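Local coordinates for protein beta sliding clamp (Borrelia burgdorferi, PDB 6DJ8) that probably confers processivity on DNA polymerases and other proteins, encircling DNA as a ring-shaped head-to-tail homodimer that tethers them to it, at residues L80-A83 with S84-Y87; K91-N94 with F95-K98; T307-E310 with L311-K314. All blocks are in the same frame, centred on the assembly; numbering follows the deposited sequence.

How the interactions relate
Interactions 1 and 2 work the two ends of one element, helix 83-92 of the N-terminal domain. The first joins strand 77-82 to the start of the helix, and the second turns the chain out of it toward strand 98-104; their centres lie about 16 Å apart. Interaction 3 comes last along the chain and sits in the C-terminal domain, at the end of the hairpin formed by strands 303-308 and 312-318, with its nearest atoms about 41 Å from interaction 1 and about 43 Å from interaction 2. In the head-to-tail ring the two ends of each subunit meet partners on the other, and all three sites have residues touching the second subunit.

Interaction 1: residues L80-A83 with S84-Y87; sequences LINA and SNFY
Asn82 reaches Asn85 with its side-chain oxygen, closing the start of helix 83-92 where strand 77-82 runs into it. Asn82 is the N-cap: its OD1 accepts the N-H of Asn85 at 2.9 Å, with an angle of 157° at the hydrogen, the donor lying somewhat off the amide plane. A chi1 of 176° swings CG away from the backbone nitrogen, and the carboxamide folds forward over the first turn, where it can receive this bond. The same oxygen lies 3.2 Å from Asn85 CG, and the two amide groups are inclined at 59° rather than stacked.

Two main-chain carbonyls take up the next donors. Asn82 O accepts from Phe86 N at 3.1 Å, and Ala83 O from Tyr87 N at 2.9 Å, so that side-chain capping passes directly into the i to i+4 bonding of the helix. Ala83 is also joined by a backbone hydrogen bond to Ser43, outside the helix.

On the apolar side, Ile81 extends CD1 to within 3.9 Å of Phe86 CB, while its CG2 lies 4.1 Å from Phe86 CG; the two side chains cross at about a right angle. Phe86 continues onto Ile26 of helix 19-29, which joins this strand-to-helix corner to a second helix of the domain. Asn85 packs against Arg324 of the second subunit.

Chemically, the asparagine side chain stands in for the helical carbonyl that Asn85 N lacks in the first turn, while the N-cap's own C=O begins the normal pattern at Phe86 N, so consecutive donors are satisfied.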
loop_
_atom_site.group_PDB
_atom_site.type_symbol
_atom_site.label_atom_id
_atom_site.label_comp_id
_atom_site.label_asym_id
_atom_site.label_seq_id
_atom_site.Cartn_x
_atom_site.Cartn_y
_atom_site.Cartn_z
ATOM N N LEU A 80 23.326 12.974 -18.152
ATOM C CA LEU A 80 22.976 11.667 -17.612
ATOM C C LEU A 80 22.780 11.807 -16.106
ATOM O O LEU A 80 23.704 12.233 -15.397
ATOM C CB LEU A 80 24.071 10.654 -17.920
ATOM C CG LEU A 80 23.795 9.190 -17.607
ATOM C CD1 LEU A 80 22.725 8.661 -18.557
ATOM C CD2 LEU A 80 25.087 8.382 -17.740
ATOM N N ILE A 81 21.590 11.475 -15.616
ATOM C CA ILE A 81 21.269 11.704 -14.208
ATOM C C ILE A 81 20.438 10.550 -13.669
ATOM O O ILE A 81 19.541 10.046 -14.347
ATOM C CB ILE A 81 20.541 13.045 -14.001
ATOM C CG1 ILE A 81 20.169 13.252 -12.523
ATOM C CG2 ILE A 81 19.287 13.125 -14.846
ATOM C CD1 ILE A 81 19.652 14.633 -12.277
ATOM N N ASN A 82 20.752 10.131 -12.445
ATOM C CA ASN A 82 19.991 9.103 -11.747
ATOM C C ASN A 82 18.501 9.394 -11.804
ATOM O O ASN A 82 18.060 10.476 -11.415
ATOM C CB ASN A 82 20.471 9.023 -10.300
ATOM C CG ASN A 82 19.666 8.056 -9.481
ATOM O OD1 ASN A 82 18.766 8.456 -8.732
ATOM N ND2 ASN A 82 19.958 6.769 -9.637
ATOM N N ALA A 83 17.721 8.420 -12.308
ATOM C CA ALA A 83 16.313 8.674 -12.596
ATOM C C ALA A 83 15.516 8.957 -11.325
ATOM O O ALA A 83 14.628 9.811 -11.326
ATOM C CB ALA A 83 15.692 7.477 -13.326
ATOM N N SER A 84 15.780 8.197 -10.260
ATOM C CA SER A 84 15.033 8.342 -9.013
ATOM C C SER A 84 15.271 9.717 -8.378
ATOM O O SER A 84 14.329 10.369 -7.905
ATOM C CB SER A 84 15.435 7.210 -8.062
ATOM O OG SER A 84 14.773 7.305 -6.818
ATOM N N ASN A 85 16.520 10.183 -8.373
ATOM C CA ASN A 85 16.799 11.507 -7.817
ATOM C C ASN A 85 16.158 12.607 -8.654
ATOM O O ASN A 85 15.586 13.557 -8.111
ATOM C CB ASN A 85 18.302 11.740 -7.706
ATOM C CG ASN A 85 18.945 10.881 -6.646
ATOM O OD1 ASN A 85 18.256 10.238 -5.855
ATOM N ND2 ASN A 85 20.274 10.869 -6.616
ATOM N N PHE A 86 16.242 12.494 -9.979
ATOM C CA PHE A 86 15.666 13.519 -10.839
ATOM C C PHE A 86 14.162 13.594 -10.654
ATOM O O PHE A 86 13.586 14.684 -10.588
ATOM C CB PHE A 86 16.010 13.215 -12.302
ATOM C CG PHE A 86 15.744 14.353 -13.234
ATOM C CD1 PHE A 86 15.879 15.663 -12.811
ATOM C CD2 PHE A 86 15.333 14.112 -14.536
ATOM C CE1 PHE A 86 15.628 16.714 -13.670
ATOM C CE2 PHE A 86 15.091 15.158 -15.399
ATOM C CZ PHE A 86 15.237 16.466 -14.959
ATOM N N TYR A 87 13.507 12.435 -10.587
ATOM C CA TYR A 87 12.078 12.402 -10.309
ATOM C C TYR A 87 11.769 13.056 -8.968
ATOM O O TYR A 87 10.808 13.825 -8.845
ATOM C CB TYR A 87 11.587 10.952 -10.321
ATOM C CG TYR A 87 10.096 10.804 -10.161
ATOM C CD1 TYR A 87 9.230 11.395 -11.067
ATOM C CD2 TYR A 87 9.547 10.069 -9.109
ATOM C CE1 TYR A 87 7.853 11.268 -10.943
ATOM C CE2 TYR A 87 8.156 9.932 -8.972
ATOM C CZ TYR A 87 7.323 10.535 -9.903
ATOM O OH TYR A 87 5.959 10.425 -9.814
#

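Interaction 2: residues K91-N94 with F95-K98; sequences KAFN and FYKK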
loop_
_atom_site.group_PDB
_atom_site.type_symbol
_atom_site.label_atom_id
_atom_site.label_comp_id
_atom_site.label_asym_id
_atom_site.label_seq_id
_atom_site.Cartn_x
_atom_site.Cartn_y
_atom_site.Cartn_z
ATOM N N LYS A 91 9.318 16.266 -8.301
ATOM C CA LYS A 91 8.228 16.185 -7.328
ATOM C C LYS A 91 8.415 17.229 -6.233
ATOM O O LYS A 91 7.449 17.861 -5.775
ATOM C CB LYS A 91 8.164 14.790 -6.701
ATOM C CG LYS A 91 7.270 13.809 -7.459
ATOM C CD LYS A 91 7.098 12.457 -6.754
ATOM C CE LYS A 91 6.084 12.498 -5.589
ATOM N NZ LYS A 91 6.449 13.320 -4.397
ATOM N N ALA A 92 9.658 17.411 -5.792
ATOM C CA ALA A 92 9.922 18.386 -4.736
ATOM C C ALA A 92 9.450 19.768 -5.154
ATOM O O ALA A 92 8.940 20.526 -4.326
ATOM C CB ALA A 92 11.419 18.393 -4.403
ATOM N N PHE A 93 9.551 20.088 -6.446
ATOM C CA PHE A 93 9.170 21.388 -6.971
ATOM C C PHE A 93 7.814 21.377 -7.688
ATOM O O PHE A 93 7.537 22.276 -8.485
ATOM C CB PHE A 93 10.284 21.908 -7.893
ATOM C CG PHE A 93 11.341 22.734 -7.160
ATOM C CD1 PHE A 93 11.370 22.782 -5.770
ATOM C CD2 PHE A 93 12.292 23.466 -7.865
ATOM C CE1 PHE A 93 12.329 23.549 -5.092
ATOM C CE2 PHE A 93 13.259 24.241 -7.195
ATOM C CZ PHE A 93 13.277 24.280 -5.801
ATOM N N ASN A 94 6.942 20.408 -7.396
ATOM C CA ASN A 94 5.654 20.383 -8.090
ATOM C C ASN A 94 4.774 21.602 -7.798
ATOM O O ASN A 94 3.792 21.809 -8.517
ATOM C CB ASN A 94 4.904 19.090 -7.750
ATOM C CG ASN A 94 4.584 18.961 -6.298
ATOM O OD1 ASN A 94 4.057 19.863 -5.683
ATOM N ND2 ASN A 94 4.965 17.828 -5.717
ATOM N N PHE A 95 5.087 22.424 -6.784
ATOM C CA PHE A 95 4.239 23.599 -6.587
ATOM C C PHE A 95 4.603 24.752 -7.519
ATOM O O PHE A 95 3.936 25.792 -7.479
ATOM C CB PHE A 95 4.243 24.060 -5.102
ATOM C CG PHE A 95 5.582 24.513 -4.585
ATOM C CD1 PHE A 95 6.590 23.602 -4.334
ATOM C CD2 PHE A 95 5.820 25.845 -4.305
ATOM C CE1 PHE A 95 7.828 24.016 -3.832
ATOM C CE2 PHE A 95 7.055 26.263 -3.805
ATOM C CZ PHE A 95 8.055 25.337 -3.564
ATOM N N TYR A 96 5.604 24.587 -8.379
ATOM C CA TYR A 96 5.879 25.537 -9.450
ATOM C C TYR A 96 5.235 25.062 -10.743
ATOM O O TYR A 96 5.327 23.880 -11.097
ATOM C CB TYR A 96 7.375 25.701 -9.696
ATOM C CG TYR A 96 8.115 26.379 -8.576
ATOM C CD1 TYR A 96 7.835 27.694 -8.217
ATOM C CD2 TYR A 96 9.095 25.702 -7.878
ATOM C CE1 TYR A 96 8.526 28.315 -7.190
ATOM C CE2 TYR A 96 9.781 26.310 -6.855
ATOM C CZ TYR A 96 9.489 27.610 -6.516
ATOM O OH TYR A 96 10.188 28.186 -5.506
ATOM N N LYS A 97 4.581 25.984 -11.450
ATOM C CA LYS A 97 4.022 25.618 -12.747
ATOM C C LYS A 97 5.131 25.281 -13.748
ATOM O O LYS A 97 5.011 24.324 -14.522
ATOM C CB LYS A 97 3.140 26.755 -13.265
ATOM C CG LYS A 97 2.622 26.540 -14.674
ATOM C CD LYS A 97 1.198 26.000 -14.696
ATOM C CE LYS A 97 0.843 25.432 -16.074
ATOM N NZ LYS A 97 1.212 26.374 -17.171
ATOM N N LYS A 98 6.233 26.031 -13.709
ATOM C CA LYS A 98 7.385 25.841 -14.582
ATOM C C LYS A 98 8.662 25.844 -13.756
ATOM O O LYS A 98 8.773 26.576 -12.764
ATOM C CB LYS A 98 7.477 26.965 -15.623
ATOM C CG LYS A 98 6.270 27.061 -16.527
ATOM C CD LYS A 98 6.469 28.062 -17.652
ATOM C CE LYS A 98 5.315 27.964 -18.649
ATOM N NZ LYS A 98 5.443 28.911 -19.795
#
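Phe93 to Tyr96 form a type I beta turn, in which Tyr96 N donates to Phe93 O across 3.0 Å with an angle of 168° at the hydrogen. Within the turn, Asn94 N also donates back to Lys91 O at 3.1 Å, tying it to the last residues of helix 83-92; Phe93 is the first residue to leave helical backbone angles.

The turn brings two aromatic side chains alongside each other, pointing the same way. Tyr96 presents the CD2-CE2 edge of its ring to one face of Phe93, a T-shaped pair with centroids 5.1 Å apart and planes at 81°. CE2 stands over the middle of the Phe93 ring, while CD2 approaches Phe93 CG to 3.8 Å. The first torsion of Tyr96 (chi1 -68°) sets CG opposite its own carbonyl carbon, directing the ring back over Phe93.

Phe95 takes a different course. Its CE1 meets Ala92 O at 3.7 Å, the oxygen lying at the ring edge and near its plane, and CE1 also touches Phe93 CD1 at 4.2 Å. The second subunit also meets this cluster: Arg290 of the second subunit makes a cation-pi contact with Phe95, and Arg293 of the second subunit hydrogen-bonds both Ala92 O and Asn94 OD1. Asn94 OD1 thus finds its partner on the neighbouring chain.

The whole is a type I beta turn following the helix, leading from helix 83-92 to strand 98-104 of the N-terminal domain, and its arginine partners in the C-terminal domain of the second subunit place it at the head-to-tail interface of the sliding-clamp ring.

Interaction 3: residues T307-E310 with L311-K314; sequences TFSE and LQLK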
loop_
_atom_site.group_PDB
_atom_site.type_symbol
_atom_site.label_atom_id
_atom_site.label_comp_id
_atom_site.label_asym_id
_atom_site.label_seq_id
_atom_site.Cartn_x
_atom_site.Cartn_y
_atom_site.Cartn_z
ATOM N N THR A 307 -17.479 -27.834 -9.412
ATOM C CA THR A 307 -18.435 -28.862 -9.806
ATOM C C THR A 307 -19.526 -28.229 -10.653
ATOM O O THR A 307 -20.284 -27.378 -10.162
ATOM C CB THR A 307 -19.038 -29.575 -8.599
ATOM O OG1 THR A 307 -17.981 -30.138 -7.829
ATOM C CG2 THR A 307 -19.965 -30.727 -9.075
ATOM N N PHE A 308 -19.601 -28.653 -11.920
ATOM C CA PHE A 308 -20.627 -28.207 -12.853
ATOM C C PHE A 308 -21.770 -29.217 -12.859
ATOM O O PHE A 308 -21.555 -30.400 -13.152
ATOM C CB PHE A 308 -20.079 -28.078 -14.275
ATOM C CG PHE A 308 -19.157 -26.912 -14.491
ATOM C CD1 PHE A 308 -17.815 -27.010 -14.200
ATOM C CD2 PHE A 308 -19.635 -25.734 -15.032
ATOM C CE1 PHE A 308 -16.979 -25.945 -14.428
ATOM C CE2 PHE A 308 -18.805 -24.685 -15.270
ATOM C CZ PHE A 308 -17.479 -24.783 -14.960
ATOM N N SER A 309 -22.975 -28.745 -12.560
ATOM C CA SER A 309 -24.200 -29.514 -12.724
ATOM C C SER A 309 -25.218 -28.614 -13.409
ATOM O O SER A 309 -24.987 -27.418 -13.598
ATOM C CB SER A 309 -24.734 -30.030 -11.380
ATOM O OG SER A 309 -25.120 -28.948 -10.547
ATOM N N GLU A 310 -26.351 -29.196 -13.798
ATOM C CA GLU A 310 -27.359 -28.421 -14.513
ATOM C C GLU A 310 -27.919 -27.296 -13.646
ATOM O O GLU A 310 -28.198 -26.199 -14.143
ATOM C CB GLU A 310 -28.472 -29.337 -15.012
ATOM C CG GLU A 310 -29.647 -28.627 -15.679
ATOM C CD GLU A 310 -30.526 -29.611 -16.466
ATOM O OE1 GLU A 310 -30.134 -30.799 -16.565
ATOM O OE2 GLU A 310 -31.587 -29.199 -16.996
ATOM N N LEU A 311 -28.099 -27.539 -12.352
ATOM C CA LEU A 311 -28.726 -26.519 -11.526
ATOM C C LEU A 311 -27.745 -25.535 -10.908
ATOM O O LEU A 311 -28.163 -24.437 -10.524
ATOM C CB LEU A 311 -29.557 -27.159 -10.408
ATOM C CG LEU A 311 -30.778 -27.947 -10.882
ATOM C CD1 LEU A 311 -31.630 -28.333 -9.691
ATOM C CD2 LEU A 311 -31.587 -27.166 -11.917
ATOM N N GLN A 312 -26.468 -25.888 -10.783
ATOM C CA GLN A 312 -25.571 -24.986 -10.079
ATOM C C GLN A 312 -24.132 -25.269 -10.467
ATOM O O GLN A 312 -23.789 -26.368 -10.915
ATOM C CB GLN A 312 -25.695 -25.144 -8.565
ATOM C CG GLN A 312 -25.024 -26.419 -8.104
ATOM C CD GLN A 312 -25.927 -27.318 -7.330
ATOM O OE1 GLN A 312 -27.100 -27.011 -7.129
ATOM N NE2 GLN A 312 -25.399 -28.461 -6.914
ATOM N N LEU A 313 -23.290 -24.275 -10.215
ATOM C CA LEU A 313 -21.847 -24.420 -10.211
ATOM C C LEU A 313 -21.399 -24.362 -8.758
ATOM O O LEU A 313 -21.745 -23.417 -8.041
ATOM C CB LEU A 313 -21.176 -23.296 -11.001
ATOM C CG LEU A 313 -19.663 -23.151 -10.854
ATOM C CD1 LEU A 313 -18.939 -24.387 -11.356
ATOM C CD2 LEU A 313 -19.140 -21.873 -11.554
ATOM N N LYS A 314 -20.623 -25.351 -8.329
ATOM C CA LYS A 314 -20.131 -25.420 -6.960
ATOM C C LYS A 314 -18.657 -25.039 -6.933
ATOM O O LYS A 314 -17.868 -25.538 -7.736
ATOM C CB LYS A 314 -20.324 -26.827 -6.381
ATOM C CG LYS A 314 -19.763 -26.986 -4.968
ATOM C CD LYS A 314 -19.851 -28.430 -4.473
ATOM C CE LYS A 314 -19.570 -28.462 -2.967
ATOM N NZ LYS A 314 -19.119 -29.786 -2.449
HETATM O O HOH W 1 -16.801 -28.331 -6.203
#
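Segments 307-310 and 311-314 run antiparallel, their directions 171° apart, with Thr307 opposite Lys314 and Phe308 opposite Leu313. Thr307 and Lys314 are a hydrogen-bonded pair: Thr307 N donates to Lys314 O at 2.9 Å, and Lys314 N returns the bond to Thr307 O at 2.8 Å. Nearer the bend, Ser309 N donates to Gln312 O at 3.0 Å. Together these bonds hold the end of a beta hairpin of strands 303-308 and 312-318, neighbouring strands in a sheet of the C-terminal domain, with Glu310 and Leu311 at its tip.

Phe308 and Leu313, a non-hydrogen-bonded pair, share one face of the sheet. Leu313 sets its CD1 methyl over the centre of the phenyl ring, 3.7 Å from the Phe308 ring centroid and only 3° off the normal, a CH-pi contact. Tyr335 packs against both residues, and its OH hydrogen-bonds Ser309 O.

On the other face, Thr307 CB and Lys314 CB sit 3.8 Å apart. Beyond CB the two side chains part: Thr307 OG1 bonds a water at 2.7 Å, which also donates weakly to Lys314 O, whereas the lysine runs out extended to a salt bridge with Glu327. Gln312 packs against Tyr123 of the second subunit.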